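Local atomic coordinates of 5-dehydro-2-deoxygluconokinase (PDB entry 2QCV), a protein that probably catalyses the ATP-dependent phosphorylation of 5-dehydro-2-deoxy-D-gluconate to its 6-phospho derivative, a step in myo-inositol degradation. Residues I50-S55 with E77-G82; L176-Y181 with F210-N215; Y259-K264 with A321-D326. All blocks are in the same frame, centred on the assembly; numbering follows the deposited sequence.

The three contacts follow one another along the chain and touch nowhere: their centres lie 25 to 28 Å apart. Interaction 1 pairs helix 46-56 with helix 71-82 beside strand 61-67, near one end of the large mixed sheet of the PfkB-family kinase fold. Interaction 2 joins the chain following strands 171-175 and 202-206, two adjacent parallel strands of the same sheet; it lies across the chain's centre from interaction 1, and their nearest atoms are about 7 Å apart. Interaction 3 joins the loop after edge strand 255-258 to the last helix, 316-325, about 15 Å from interaction 2 at nearest atoms. Interactions 1 and 2 thus both lie against strands of one sheet.

Interaction 1: residues I50-S55 with E77-G82; sequences IVIGSS and ESYMRG
The flat ring of Tyr79 meets Ile52 with its edge: Ile52 CD1 lies near the ring plane, 3.9 Å from Tyr79 CE2, and Ile52 CG2 approaches the same ring carbon at 4.1 Å. The two side chains cross at about a right angle. Farther round helix 71-82, the guanidinium of Arg81 has the carboxylate of Glu77 at its edge and in its plane; NE and NH2 each donate to one oxygen of Glu77, which receives the N-H on its syn lone pair, and Arg81 NE to Glu77 OE2 measures 2.8 Å. This side-on salt bridge joins residues one helical turn apart and takes no part in the contact with helix 46-56. The deeper half is carried by the selenomethionine Met80. Its CG lies anti to the carbonyl carbon (chi1 -65°) and its chain bends at chi3, which brings Met80 CE to Val51 CG2 at 3.4 Å, tighter than usual for two carbons; the side chains cross obliquely. The helix segments run at 29° to each other with axes 10.5 Å apart, one ahead of strand 61-67 and one after it, as in the alpha/beta layering of PfkB kinases. Val51 and Met80, both buried, rest on Phe63 of that strand. Ile52 CD1 also reaches Met80 CG, at 4.3 Å. Ile52 and Tyr79, by contrast, are partly exposed.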
loop_
_atom_site.group_PDB
_atom_site.type_symbol
_atom_site.label_atom_id
_atom_site.label_comp_id
_atom_site.label_asym_id
_atom_site.label_seq_id
_atom_site.Cartn_x
_atom_site.Cartn_y
_atom_site.Cartn_z
ATOM N N ILE A 50 30.320 2.713 -9.046
ATOM C CA ILE A 50 31.339 3.751 -8.853
ATOM C C ILE A 50 32.387 3.234 -7.847
ATOM O O ILE A 50 33.588 3.371 -8.082
ATOM C CB ILE A 50 30.734 5.106 -8.405
ATOM C CG1 ILE A 50 29.919 5.703 -9.551
ATOM C CG2 ILE A 50 31.853 6.123 -7.981
ATOM C CD1 ILE A 50 29.108 6.962 -9.157
ATOM N N VAL A 51 31.955 2.627 -6.752
ATOM C CA VAL A 51 32.945 2.105 -5.784
ATOM C C VAL A 51 33.721 0.887 -6.293
ATOM O O VAL A 51 34.895 0.766 -5.997
ATOM C CB VAL A 51 32.434 1.858 -4.345
ATOM C CG1 VAL A 51 31.936 3.204 -3.724
ATOM C CG2 VAL A 51 31.400 0.727 -4.261
ATOM N N ILE A 52 33.087 0.014 -7.054
ATOM C CA ILE A 52 33.790 -1.121 -7.656
ATOM C C ILE A 52 34.817 -0.622 -8.683
ATOM O O ILE A 52 35.986 -1.071 -8.729
ATOM C CB ILE A 52 32.806 -2.087 -8.323
ATOM C CG1 ILE A 52 31.885 -2.772 -7.281
ATOM C CG2 ILE A 52 33.581 -3.198 -9.117
ATOM C CD1 ILE A 52 30.630 -3.518 -7.890
ATOM N N GLY A 53 34.414 0.334 -9.513
ATOM C CA GLY A 53 35.353 0.935 -10.445
ATOM C C GLY A 53 36.514 1.638 -9.744
ATOM O O GLY A 53 37.670 1.573 -10.168
ATOM N N SER A 54 36.214 2.362 -8.679
ATOM C CA SER A 54 37.224 3.038 -7.905
ATOM C C SER A 54 38.239 2.067 -7.312
ATOM O O SER A 54 39.445 2.355 -7.315
ATOM C CB SER A 54 36.585 3.855 -6.762
ATOM O OG SER A 54 35.788 4.905 -7.302
ATOM N N SER A 55 37.762 0.931 -6.808
ATOM C CA SER A 55 38.656 -0.057 -6.190
ATOM C C SER A 55 39.580 -0.627 -7.245
ATOM O O SER A 55 40.746 -0.838 -6.985
ATOM C CB SER A 55 37.879 -1.196 -5.522
ATOM O OG SER A 55 38.748 -1.925 -4.673
ATOM N N GLU A 77 27.447 -8.620 -1.496
ATOM C CA GLU A 77 28.430 -8.396 -0.420
ATOM C C GLU A 77 29.745 -9.106 -0.721
ATOM O O GLU A 77 30.815 -8.536 -0.577
ATOM C CB GLU A 77 27.888 -8.868 0.942
ATOM C CG GLU A 77 28.776 -8.506 2.146
ATOM C CD GLU A 77 30.003 -9.388 2.317
ATOM O OE1 GLU A 77 29.968 -10.612 1.956
ATOM O OE2 GLU A 77 31.042 -8.860 2.807
ATOM N N SER A 78 29.667 -10.369 -1.138
ATOM C CA SER A 78 30.856 -11.153 -1.386
ATOM C C SER A 78 31.682 -10.633 -2.551
ATOM O O SER A 78 32.919 -10.632 -2.485
ATOM C CB SER A 78 30.479 -12.621 -1.584
ATOM O OG SER A 78 29.835 -13.082 -0.409
ATOM N N TYR A 79 31.007 -10.203 -3.619
ATOM C CA TYR A 79 31.671 -9.629 -4.775
ATOM C C TYR A 79 32.378 -8.310 -4.424
ATOM O O TYR A 79 33.556 -8.114 -4.741
ATOM C CB TYR A 79 30.681 -9.362 -5.922
ATOM C CG TYR A 79 31.415 -8.844 -7.142
ATOM C CD1 TYR A 79 32.015 -9.716 -8.036
ATOM C CD2 TYR A 79 31.574 -7.491 -7.357
ATOM C CE1 TYR A 79 32.731 -9.241 -9.126
ATOM C CE2 TYR A 79 32.291 -7.014 -8.434
ATOM C CZ TYR A 79 32.875 -7.900 -9.311
ATOM O OH TYR A 79 33.568 -7.413 -10.396
HETATM N N MSE A 80 31.646 -7.375 -3.814
HETATM C CA MSE A 80 32.249 -6.105 -3.429
HETATM C C MSE A 80 33.446 -6.296 -2.504
HETATM O O MSE A 80 34.487 -5.684 -2.711
HETATM C CB MSE A 80 31.173 -5.213 -2.804
HETATM C CG MSE A 80 30.128 -4.848 -3.828
HETATM SE SE MSE A 80 28.724 -3.661 -3.085
HETATM C CE MSE A 80 29.655 -2.041 -3.475
ATOM N N ARG A 81 33.311 -7.157 -1.499
ATOM C CA ARG A 81 34.401 -7.478 -0.605
ATOM C C ARG A 81 35.580 -8.082 -1.371
ATOM O O ARG A 81 36.742 -7.742 -1.131
ATOM C CB ARG A 81 33.942 -8.446 0.477
ATOM C CG ARG A 81 35.076 -8.868 1.414
ATOM C CD ARG A 81 34.554 -9.357 2.725
ATOM N NE ARG A 81 33.425 -10.257 2.549
ATOM C CZ ARG A 81 33.508 -11.541 2.236
ATOM N NH1 ARG A 81 34.683 -12.129 2.070
ATOM N NH2 ARG A 81 32.389 -12.247 2.086
ATOM N N GLY A 82 35.271 -8.951 -2.318
ATOM C CA GLY A 82 36.303 -9.631 -3.089
ATOM C C GLY A 82 37.072 -8.692 -3.994
ATOM O O GLY A 82 38.202 -8.987 -4.328
#

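Interaction 2: residues L176-Y181 with F210-N215; sequences LDYRPY and FDVLEN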
loop_
_atom_site.group_PDB
_atom_site.type_symbol
_atom_site.label_atom_id
_atom_site.label_comp_id
_atom_site.label_asym_id
_atom_site.label_seq_id
_atom_site.Cartn_x
_atom_site.Cartn_y
_atom_site.Cartn_z
ATOM N N LEU A 176 24.328 12.903 -10.363
ATOM C CA LEU A 176 22.932 13.154 -10.599
ATOM C C LEU A 176 22.150 11.911 -11.039
ATOM O O LEU A 176 21.000 11.802 -10.652
ATOM C CB LEU A 176 22.690 14.332 -11.571
ATOM C CG LEU A 176 23.174 15.727 -11.126
ATOM C CD1 LEU A 176 22.640 16.831 -12.085
ATOM C CD2 LEU A 176 22.718 16.015 -9.692
ATOM N N ASP A 177 22.761 10.971 -11.762
ATOM C CA ASP A 177 22.212 9.590 -11.906
ATOM C C ASP A 177 20.710 9.586 -12.080
ATOM O O ASP A 177 20.040 9.153 -11.171
ATOM C CB ASP A 177 22.503 8.770 -10.580
ATOM C CG ASP A 177 21.880 7.338 -10.583
ATOM O OD1 ASP A 177 21.944 6.652 -11.649
ATOM O OD2 ASP A 177 21.315 6.943 -9.519
ATOM N N TYR A 178 20.170 10.081 -13.200
ATOM C CA TYR A 178 18.705 10.240 -13.319
ATOM C C TYR A 178 18.021 8.995 -13.899
ATOM O O TYR A 178 18.325 8.574 -15.008
ATOM C CB TYR A 178 18.348 11.467 -14.170
ATOM C CG TYR A 178 16.864 11.759 -14.326
ATOM C CD1 TYR A 178 16.025 11.778 -13.233
ATOM C CD2 TYR A 178 16.309 12.018 -15.581
ATOM C CE1 TYR A 178 14.634 12.031 -13.360
ATOM C CE2 TYR A 178 14.946 12.305 -15.720
ATOM C CZ TYR A 178 14.116 12.309 -14.602
ATOM O OH TYR A 178 12.783 12.591 -14.726
ATOM N N ARG A 179 17.061 8.465 -13.146
ATOM C CA ARG A 179 16.265 7.300 -13.512
ATOM C C ARG A 179 14.805 7.716 -13.370
ATOM O O ARG A 179 14.240 7.629 -12.289
ATOM C CB ARG A 179 16.593 6.148 -12.582
ATOM C CG ARG A 179 18.076 5.758 -12.522
ATOM C CD ARG A 179 18.560 5.155 -13.823
ATOM N NE ARG A 179 18.036 3.809 -13.995
ATOM N N PRO A 180 14.217 8.248 -14.441
ATOM C CA PRO A 180 12.857 8.818 -14.339
ATOM C C PRO A 180 11.790 7.872 -13.806
ATOM O O PRO A 180 10.917 8.301 -13.086
ATOM C CB PRO A 180 12.522 9.219 -15.770
ATOM C CG PRO A 180 13.510 8.556 -16.624
ATOM C CD PRO A 180 14.746 8.377 -15.807
ATOM N N TYR A 181 11.887 6.588 -14.109
ATOM C CA TYR A 181 10.872 5.652 -13.630
ATOM C C TYR A 181 10.993 5.321 -12.153
ATOM O O TYR A 181 10.092 4.690 -11.577
ATOM C CB TYR A 181 10.920 4.405 -14.467
ATOM C CG TYR A 181 10.396 4.673 -15.847
ATOM C CD1 TYR A 181 9.036 4.837 -16.065
ATOM C CD2 TYR A 181 11.245 4.773 -16.914
ATOM C CE1 TYR A 181 8.548 5.087 -17.335
ATOM C CE2 TYR A 181 10.773 5.013 -18.177
ATOM C CZ TYR A 181 9.431 5.170 -18.383
ATOM O OH TYR A 181 8.991 5.427 -19.664
ATOM N N PHE A 210 21.015 18.078 -15.253
ATOM C CA PHE A 210 20.923 19.414 -14.695
ATOM C C PHE A 210 19.627 20.087 -15.082
ATOM O O PHE A 210 19.071 20.860 -14.257
ATOM C CB PHE A 210 22.130 20.291 -15.056
ATOM C CG PHE A 210 23.379 19.984 -14.210
ATOM C CD1 PHE A 210 23.539 20.560 -12.968
ATOM C CD2 PHE A 210 24.324 19.088 -14.649
ATOM C CE1 PHE A 210 24.676 20.283 -12.201
ATOM C CE2 PHE A 210 25.499 18.813 -13.879
ATOM C CZ PHE A 210 25.664 19.407 -12.677
ATOM N N ASP A 211 19.131 19.837 -16.301
ATOM C CA ASP A 211 17.812 20.356 -16.681
ATOM C C ASP A 211 16.751 19.855 -15.688
ATOM O O ASP A 211 15.948 20.635 -15.228
ATOM C CB ASP A 211 17.363 19.952 -18.097
ATOM C CG ASP A 211 18.295 20.408 -19.168
ATOM O OD1 ASP A 211 19.024 21.408 -18.965
ATOM O OD2 ASP A 211 18.274 19.786 -20.257
ATOM N N VAL A 212 16.794 18.569 -15.348
ATOM C CA VAL A 212 15.846 17.998 -14.378
ATOM C C VAL A 212 15.971 18.661 -13.012
ATOM O O VAL A 212 14.975 19.048 -12.416
ATOM C CB VAL A 212 15.991 16.468 -14.333
ATOM C CG1 VAL A 212 15.223 15.847 -13.152
ATOM C CG2 VAL A 212 15.484 15.910 -15.696
ATOM N N LEU A 213 17.194 18.785 -12.529
ATOM C CA LEU A 213 17.513 19.501 -11.300
ATOM C C LEU A 213 16.881 20.891 -11.258
ATOM O O LEU A 213 16.370 21.324 -10.231
ATOM C CB LEU A 213 19.029 19.592 -11.162
ATOM C CG LEU A 213 19.715 20.191 -9.908
ATOM C CD1 LEU A 213 21.130 19.653 -9.605
ATOM C CD2 LEU A 213 19.732 21.734 -9.965
ATOM N N GLU A 214 16.936 21.587 -12.388
ATOM C CA GLU A 214 16.465 22.952 -12.456
ATOM C C GLU A 214 14.988 23.043 -12.755
ATOM O O GLU A 214 14.472 24.147 -12.996
ATOM C CB GLU A 214 17.282 23.700 -13.511
ATOM C CG GLU A 214 18.759 23.844 -13.124
ATOM C CD GLU A 214 19.622 24.348 -14.293
ATOM O OE1 GLU A 214 19.105 25.065 -15.157
ATOM O OE2 GLU A 214 20.789 24.009 -14.358
ATOM N N ASN A 215 14.296 21.895 -12.781
ATOM C CA ASN A 215 12.871 21.837 -13.144
ATOM C C ASN A 215 12.571 22.390 -14.540
ATOM O O ASN A 215 11.558 23.076 -14.719
ATOM C CB ASN A 215 12.029 22.603 -12.088
ATOM C CG ASN A 215 10.547 22.250 -12.120
ATOM O OD1 ASN A 215 10.156 21.100 -12.372
ATOM N ND2 ASN A 215 9.700 23.254 -11.844
#
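Leu176 carries its CG anti to its carbonyl carbon (chi1 -63°), and together with an extended second torsion this brings CD1 over the ring of Phe210. Tyr178 holds its CG anti to the backbone N instead (chi1 -178°), which lays its ring against Val212. The first pair is a CH-pi contact of nearly ideal form: Leu176 CD1 stands 3.7 Å from the Phe210 ring centroid and 4° off the ring normal. Leu213 CD1 touches both Leu176 branches, CD2 and CD1, at about 4.0 Å, while of the two CD1 covers the Phe210 ring. Tyr178 presents a face to both methyls of Val212. Val212 CG1 lies 4.0 Å from the Tyr178 ring centroid, displaced toward the rim, and Val212 CG2 comes to 3.6 Å from Tyr178 CE2. On the opposite face, Pro180 CD sits 3.9 Å above the plane of the Tyr178 ring, over its centre, so that ring is held between a valine and a proline. Strands 171-175 and 202-206 are parallel neighbours, linked through helix 186-199 in a beta-alpha-beta unit, and the two segments follow these strands. Glu209, whose position probably matches the glutamate of the NXXE motif of PfkB kinases, accepts from the backbone N of Tyr178. Helix 207-213 ends in a Schellman motif: Arg216 N bonds to Asp211 O, and Asn215, the C-prime residue with positive phi, bonds through its N to Val212 O at 2.9 Å. Leu176 and Phe210 both pack on Val203 of strand 202-206, while Leu213 touches Ala197 and Tyr228.

Interaction 3: residues Y259-K264 with A321-D326; sequences YAYKTK and ALIEKD
Tyr261 carries the whole contact, and its two ends meet different surroundings. At the packed end, where Tyr261 is buried, Tyr261 CB lies 3.9 Å from Leu322 CD2, and the two side chains slide past each other in opposite directions. Leu322 holds its CG anti to the backbone N (chi1 -169°), which sets this methyl beside the root of the tyrosine. The ring then runs along the last turn of the helix: Tyr261 CE2 comes to 3.6 Å from Leu322 O, approached obliquely, while Asp326 CA sits at the ring edge, 4.4 Å from Tyr261 CE2. Beyond the ring, Tyr261 OH lies 3.6 Å from Ile323 CG1, a polar atom laid against an apolar branch. The hydroxyl is served by a water, which accepts from Tyr261 OH at 2.6 Å. That water donates in turn to Ile323 O at 2.7 Å and to Asp326 OD1 at 2.8 Å, so a single molecule ties the phenol to the helix end in place of a direct bond between the segments. This is the loose side: Asp326 is solvent-exposed and leaves helical geometry with a positive phi (60°), although Asp326 N still bonds to Leu322 O at 3.0 Å. The loop after edge strand 255-258 is paired through its backbone with the tail beyond the helix, Ala260 with Ile329 and Lys262 with Glu327. Helix 289-305 also borders the contact, touching Tyr261 through Ser301 and Ile323 through Tyr295.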
loop_
_atom_site.group_PDB
_atom_site.type_symbol
_atom_site.label_atom_id
_atom_site.label_comp_id
_atom_site.label_asym_id
_atom_site.label_seq_id
_atom_site.Cartn_x
_atom_site.Cartn_y
_atom_site.Cartn_z
ATOM N N TYR A 259 36.860 15.744 -23.471
ATOM C CA TYR A 259 36.500 15.241 -24.778
ATOM C C TYR A 259 36.121 13.778 -24.678
ATOM O O TYR A 259 36.806 12.992 -24.004
ATOM C CB TYR A 259 37.682 15.404 -25.788
ATOM C CG TYR A 259 38.261 16.799 -25.721
ATOM C CD1 TYR A 259 37.713 17.836 -26.478
ATOM C CD2 TYR A 259 39.263 17.103 -24.812
ATOM C CE1 TYR A 259 38.198 19.118 -26.351
ATOM C CE2 TYR A 259 39.729 18.376 -24.677
ATOM C CZ TYR A 259 39.196 19.376 -25.473
ATOM O OH TYR A 259 39.695 20.647 -25.311
ATOM N N ALA A 260 35.042 13.442 -25.374
ATOM C CA ALA A 260 34.662 12.035 -25.607
ATOM C C ALA A 260 35.737 11.333 -26.417
ATOM O O ALA A 260 36.343 11.944 -27.324
ATOM C CB ALA A 260 33.323 11.929 -26.313
ATOM N N TYR A 261 35.982 10.062 -26.078
ATOM C CA TYR A 261 36.912 9.225 -26.852
ATOM C C TYR A 261 36.174 8.456 -27.930
ATOM O O TYR A 261 35.059 8.015 -27.710
ATOM C CB TYR A 261 37.716 8.309 -25.922
ATOM C CG TYR A 261 38.770 9.098 -25.212
ATOM C CD1 TYR A 261 38.475 9.808 -24.045
ATOM C CD2 TYR A 261 40.053 9.187 -25.722
ATOM C CE1 TYR A 261 39.443 10.587 -23.394
ATOM C CE2 TYR A 261 41.026 9.947 -25.089
ATOM C CZ TYR A 261 40.719 10.659 -23.944
ATOM O OH TYR A 261 41.672 11.427 -23.363
ATOM N N LYS A 262 36.755 8.390 -29.130
ATOM C CA LYS A 262 36.231 7.580 -30.224
ATOM C C LYS A 262 36.112 6.146 -29.707
ATOM O O LYS A 262 37.038 5.639 -29.083
ATOM C CB LYS A 262 37.179 7.599 -31.428
ATOM C CG LYS A 262 37.395 8.947 -32.109
ATOM C CD LYS A 262 38.220 8.772 -33.402
ATOM C CE LYS A 262 38.536 10.092 -34.124
ATOM N NZ LYS A 262 37.473 11.113 -33.980
ATOM N N THR A 263 34.985 5.490 -29.935
ATOM C CA THR A 263 34.812 4.141 -29.367
ATOM C C THR A 263 33.890 3.266 -30.210
ATOM O O THR A 263 32.952 3.763 -30.826
ATOM C CB THR A 263 34.424 4.183 -27.812
ATOM O OG1 THR A 263 33.251 3.423 -27.517
ATOM C CG2 THR A 263 34.232 5.612 -27.289
ATOM N N LYS A 264 34.227 1.978 -30.282
ATOM C CA LYS A 264 33.346 0.961 -30.895
ATOM C C LYS A 264 32.376 0.513 -29.812
ATOM O O LYS A 264 32.696 -0.319 -28.992
ATOM C CB LYS A 264 34.169 -0.209 -31.447
ATOM N N ALA A 321 46.588 4.498 -21.462
ATOM C CA ALA A 321 46.926 4.160 -22.822
ATOM C C ALA A 321 45.946 4.831 -23.816
ATOM O O ALA A 321 46.337 5.287 -24.903
ATOM C CB ALA A 321 46.908 2.646 -22.986
ATOM N N LEU A 322 44.674 4.865 -23.447
ATOM C CA LEU A 322 43.649 5.457 -24.313
ATOM C C LEU A 322 43.854 6.968 -24.373
ATOM O O LEU A 322 43.732 7.576 -25.450
ATOM C CB LEU A 322 42.227 5.064 -23.850
ATOM C CG LEU A 322 41.120 5.419 -24.841
ATOM C CD1 LEU A 322 41.207 4.500 -26.077
ATOM C CD2 LEU A 322 39.702 5.397 -24.193
ATOM N N ILE A 323 44.161 7.564 -23.218
ATOM C CA ILE A 323 44.475 9.014 -23.159
ATOM C C ILE A 323 45.699 9.338 -24.024
ATOM O O ILE A 323 45.682 10.304 -24.795
ATOM C CB ILE A 323 44.680 9.511 -21.716
ATOM C CG1 ILE A 323 43.361 9.417 -20.926
ATOM C CG2 ILE A 323 45.213 10.966 -21.708
ATOM C CD1 ILE A 323 43.516 9.769 -19.408
ATOM N N GLU A 324 46.752 8.518 -23.908
ATOM C CA GLU A 324 47.953 8.727 -24.706
ATOM C C GLU A 324 47.639 8.600 -26.198
ATOM O O GLU A 324 48.130 9.391 -27.006
ATOM C CB GLU A 324 49.053 7.740 -24.307
ATOM C CG GLU A 324 49.648 8.041 -22.929
ATOM N N LYS A 325 46.830 7.615 -26.566
ATOM C CA LYS A 325 46.465 7.416 -27.978
ATOM C C LYS A 325 45.701 8.652 -28.518
ATOM O O LYS A 325 45.849 9.018 -29.673
ATOM C CB LYS A 325 45.686 6.114 -28.160
ATOM C CG LYS A 325 45.231 5.861 -29.585
ATOM C CD LYS A 325 44.488 4.511 -29.782
ATOM C CE LYS A 325 45.273 3.554 -30.683
ATOM N NZ LYS A 325 44.451 2.412 -31.218
ATOM N N ASP A 326 44.898 9.284 -27.662
ATOM C CA ASP A 326 44.311 10.626 -27.906
ATOM C C ASP A 326 43.433 10.662 -29.146
ATOM O O ASP A 326 43.488 11.596 -29.934
ATOM C CB ASP A 326 45.391 11.704 -27.947
ATOM C CG ASP A 326 44.826 13.142 -27.935
ATOM O OD1 ASP A 326 43.745 13.428 -27.337
ATOM O OD2 ASP A 326 45.509 13.999 -28.515
HETATM O O HOH W 1 43.695 12.192 -24.836
#